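Local coordinates for hypothetical protein ydiI (Escherichia coli, PDB 1VH5), which hydrolyses 1,4-dihydroxy-2-naphthoyl-CoA to 1,4-dihydroxy-2-naphthoate in menaquinone biosynthesis and also acts on a wide range of other acyl-CoA thioesters, at residues A71-L74 against C75-G78; K8-L11 against E12-N15. All blocks are in the same frame, centred on the assembly; numbering follows the deposited sequence.

Overall arrangement
Both contacts are local, one at each kind of helix terminus. Contact 1 is buried and follows the last turn of helix 57-74, the long helix held by the curved antiparallel sheet of this hotdog fold, into the loop before strand 81-91. Contact 2 lies at the surface, where the N-terminal loop turns into the short helix 11-16. Backbone carbonyls accept in both, but the threonine hydroxyl donates to a carbonyl in contact 1 and accepts from an amide in contact 2, where apolar side chains pack beside it. Their centres are about 13 Å apart, and they meet where Leu74 CD2 lies 3.7 Å from Ile9 CG2.

Contact 1: residues A71-L74 against C75-G78; sequences AGYL and CTEG
Tyr73 and Thr76 meet through a pair of hydrogen bonds that share one acceptor, an example of how the carbonyls at the C-terminal end of a helix find donors in the chain that follows. Thr76 OG1 donates to Tyr73 O at 2.8 Å, lying in the carbonyl plane on a lone pair. Thr76 N donates to the same oxygen at 3.0 Å, but from above that plane, 58° out of it. One residue earlier in the chain, Cys75 N bonds to Gly72 O at 3.0 Å, again from above the carbonyl plane. Both backbone bonds span three residues.

The Thr76 side chain is turned back over the helix end. With chi1 at 65°, OG1 stands between its own backbone N and carbonyl carbon and faces Tyr73 O, while the methyl CG2 rests 3.5 Å from Gly72 O. A valine here would probably leave Tyr73 O without its hydroxyl donor and Arg7 NH1 without the hydroxyl it bonds.

Cys75 adds van der Waals contact, its CB lying 3.6 Å from Gly72 O. Its side chain packs against Ile4 and Trp5 of the N-terminal loop and Trp116 of strand 113-121, and is about 4 Å from that of the substrate-binding Leu109.

Water makes a looser link. At the edge of the Tyr73 ring, in its plane, a water lies 2.7 Å from Tyr73 OH and donates a weak bond of 3.5 Å to Gly78 O.

Arg7 also bonds Gly78 O, through NH2. Tyr73 O is gripped by Thr76 OG1, Thr76 N and Arg7 NE, and Gly72 O by Cys75 N and Gln114 NE2, which implies that these buried carbonyls have donors and that the guanidinium charge would probably offset the partial negative charge of the helix end.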
loop_
_atom_site.group_PDB
_atom_site.type_symbol
_atom_site.label_atom_id
_atom_site.label_comp_id
_atom_site.label_asym_id
_atom_site.label_seq_id
_atom_site.Cartn_x
_atom_site.Cartn_y
_atom_site.Cartn_z
ATOM N N ALA A 71 15.956 2.385 -1.831
ATOM C CA ALA A 71 16.996 2.774 -0.857
ATOM C C ALA A 71 17.732 1.537 -0.370
ATOM O O ALA A 71 18.982 1.517 -0.273
ATOM C CB ALA A 71 16.377 3.531 0.316
ATOM N N GLY A 72 16.984 0.480 -0.092
ATOM C CA GLY A 72 17.577 -0.781 0.365
ATOM C C GLY A 72 18.555 -1.326 -0.668
ATOM O O GLY A 72 19.692 -1.741 -0.335
ATOM N N TYR A 73 18.127 -1.382 -1.947
ATOM C CA TYR A 73 18.985 -1.848 -3.045
ATOM C C TYR A 73 20.265 -1.007 -3.121
ATOM O O TYR A 73 21.371 -1.555 -3.277
ATOM C CB TYR A 73 18.191 -1.748 -4.370
ATOM C CG TYR A 73 19.086 -1.874 -5.614
ATOM C CD1 TYR A 73 19.616 -3.109 -5.998
ATOM C CD2 TYR A 73 19.381 -0.750 -6.388
ATOM C CE1 TYR A 73 20.449 -3.223 -7.139
ATOM C CE2 TYR A 73 20.189 -0.861 -7.538
ATOM C CZ TYR A 73 20.705 -2.101 -7.891
ATOM O OH TYR A 73 21.520 -2.212 -9.008
ATOM N N LEU A 74 20.125 0.308 -2.976
ATOM C CA LEU A 74 21.284 1.200 -3.068
ATOM C C LEU A 74 22.277 1.005 -1.935
ATOM O O LEU A 74 23.431 1.479 -2.056
ATOM C CB LEU A 74 20.878 2.675 -3.156
ATOM C CG LEU A 74 20.051 3.067 -4.398
ATOM C CD1 LEU A 74 19.508 4.479 -4.245
ATOM C CD2 LEU A 74 20.871 2.976 -5.702
ATOM N N CYS A 75 21.881 0.277 -0.876
ATOM C CA CYS A 75 22.750 -0.021 0.267
ATOM C C CYS A 75 23.295 -1.450 0.192
ATOM O O CYS A 75 23.844 -1.959 1.179
ATOM C CB CYS A 75 22.053 0.236 1.606
ATOM S SG CYS A 75 21.714 1.997 1.872
ATOM N N THR A 76 23.128 -2.094 -0.961
ATOM C CA THR A 76 23.766 -3.403 -1.216
ATOM C C THR A 76 24.784 -3.238 -2.332
ATOM O O THR A 76 24.899 -2.154 -2.927
ATOM C CB THR A 76 22.741 -4.511 -1.599
ATOM O OG1 THR A 76 22.130 -4.188 -2.865
ATOM C CG2 THR A 76 21.637 -4.665 -0.555
ATOM N N GLU A 77 25.510 -4.311 -2.638
ATOM C CA GLU A 77 26.526 -4.204 -3.687
ATOM C C GLU A 77 26.573 -5.421 -4.605
ATOM O O GLU A 77 26.042 -6.484 -4.272
ATOM C CB GLU A 77 27.900 -3.853 -3.088
ATOM C CG GLU A 77 28.449 -4.833 -2.061
ATOM C CD GLU A 77 29.720 -4.275 -1.415
ATOM O OE1 GLU A 77 30.741 -4.233 -2.115
ATOM O OE2 GLU A 77 29.706 -3.895 -0.230
ATOM N N GLY A 78 27.179 -5.253 -5.782
ATOM C CA GLY A 78 27.218 -6.311 -6.787
ATOM C C GLY A 78 25.842 -6.854 -7.160
ATOM O O GLY A 78 24.930 -6.094 -7.428
HETATM O O HOH W 1 22.631 -4.585 -9.534
#

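Contact 2: residues K8-L11 against E12-N15; sequences KITL and EALN
Ile9 reaches across to Ala13 and Leu14 from the residue just before the N-cap of helix 11-16, and its side chain can be followed outward. CB directs the chain toward the helix. The CG2 branch faces helix 57-74. On the other branch, CG1 is anti to the backbone N (chi1 -158°) and lies 3.8 Å from Ala13 CB. The tip, CD1, continues along the first turn, 3.9 Å from Leu14 N and 4.1 Å from Leu14 CD1. Leu14 also touches Val70 of helix 57-74, as well as Phe30 and Ile33 of strand 29-33.

Polar bonds hold the turn beside this apolar strip. Thr10 OG1 accepts from Ala13 N at 3.1 Å, with an N-H...O angle of 158°. Thr10 O receives Leu14 N, also at 3.1 Å, and Leu11 O receives Asn15 N at 2.9 Å; both run from an amide to the carbonyl four residues earlier, the alpha-helical pattern. The Asn15 side chain ties the helix to the sheet, its OD1 accepting from Phe30 N.

A threonine hydroxyl that caps the amide three residues on, with the hydrophobic residue just ahead of it packed on a leucine of the first turn, is an N-cap joined to a hydrophobic staple, here opening the short helix 11-16 near the start of a hotdog-fold thioesterase.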
loop_
_atom_site.group_PDB
_atom_site.type_symbol
_atom_site.label_atom_id
_atom_site.label_comp_id
_atom_site.label_asym_id
_atom_site.label_seq_id
_atom_site.Cartn_x
_atom_site.Cartn_y
_atom_site.Cartn_z
ATOM N N LYS A 8 26.165 4.072 -6.762
ATOM C CA LYS A 8 25.862 5.421 -7.227
ATOM C C LYS A 8 24.732 5.359 -8.260
ATOM O O LYS A 8 24.673 4.466 -9.097
ATOM C CB LYS A 8 27.121 6.092 -7.806
ATOM C CG LYS A 8 26.980 7.601 -8.036
ATOM C CD LYS A 8 27.251 8.398 -6.760
ATOM C CE LYS A 8 28.679 8.932 -6.697
ATOM N NZ LYS A 8 28.940 9.573 -5.380
ATOM N N ILE A 9 23.810 6.297 -8.159
ATOM C CA ILE A 9 22.739 6.435 -9.136
ATOM C C ILE A 9 22.384 7.906 -9.294
ATOM O O ILE A 9 22.457 8.669 -8.336
ATOM C CB ILE A 9 21.503 5.554 -8.720
ATOM C CG1 ILE A 9 20.617 5.254 -9.930
ATOM C CG2 ILE A 9 20.702 6.173 -7.558
ATOM C CD1 ILE A 9 19.595 4.138 -9.657
ATOM N N THR A 10 22.060 8.314 -10.520
ATOM C CA THR A 10 21.515 9.646 -10.748
ATOM C C THR A 10 20.015 9.607 -10.509
ATOM O O THR A 10 19.409 8.528 -10.552
ATOM C CB THR A 10 21.740 10.103 -12.191
ATOM O OG1 THR A 10 21.267 9.082 -13.086
ATOM C CG2 THR A 10 23.240 10.266 -12.490
ATOM N N LEU A 11 19.425 10.782 -10.296
ATOM C CA LEU A 11 17.971 10.908 -10.221
ATOM C C LEU A 11 17.319 10.424 -11.506
ATOM O O LEU A 11 16.291 9.771 -11.495
ATOM C CB LEU A 11 17.544 12.344 -9.909
ATOM C CG LEU A 11 17.491 12.773 -8.443
ATOM C CD1 LEU A 11 17.038 14.223 -8.338
ATOM C CD2 LEU A 11 16.636 11.863 -7.543
ATOM N N GLU A 12 17.950 10.740 -12.633
ATOM C CA GLU A 12 17.487 10.270 -13.922
ATOM C C GLU A 12 17.336 8.746 -14.006
ATOM O O GLU A 12 16.303 8.246 -14.461
ATOM C CB GLU A 12 18.454 10.747 -15.014
ATOM C CG GLU A 12 17.946 11.908 -15.848
ATOM C CD GLU A 12 18.922 12.254 -16.949
ATOM O OE1 GLU A 12 18.988 11.497 -17.948
ATOM O OE2 GLU A 12 19.651 13.259 -16.789
ATOM N N ALA A 13 18.377 8.007 -13.617
ATOM C CA ALA A 13 18.357 6.547 -13.734
ATOM C C ALA A 13 17.381 5.924 -12.716
ATOM O O ALA A 13 16.744 4.903 -12.999
ATOM C CB ALA A 13 19.782 5.953 -13.602
ATOM N N LEU A 14 17.264 6.572 -11.558
ATOM C CA LEU A 14 16.298 6.190 -10.521
ATOM C C LEU A 14 14.872 6.305 -11.089
ATOM O O LEU A 14 14.075 5.368 -11.032
ATOM C CB LEU A 14 16.455 7.120 -9.318
ATOM C CG LEU A 14 16.019 6.766 -7.908
ATOM C CD1 LEU A 14 16.249 5.279 -7.680
ATOM C CD2 LEU A 14 16.775 7.604 -6.871
ATOM N N ASN A 15 14.573 7.454 -11.694
ATOM C CA ASN A 15 13.256 7.692 -12.265
ATOM C C ASN A 15 12.944 6.834 -13.482
ATOM O O ASN A 15 11.785 6.525 -13.737
ATOM C CB ASN A 15 13.057 9.176 -12.534
ATOM C CG ASN A 15 12.725 9.914 -11.278
ATOM O OD1 ASN A 15 11.865 9.451 -10.516
ATOM N ND2 ASN A 15 13.442 10.981 -10.969
#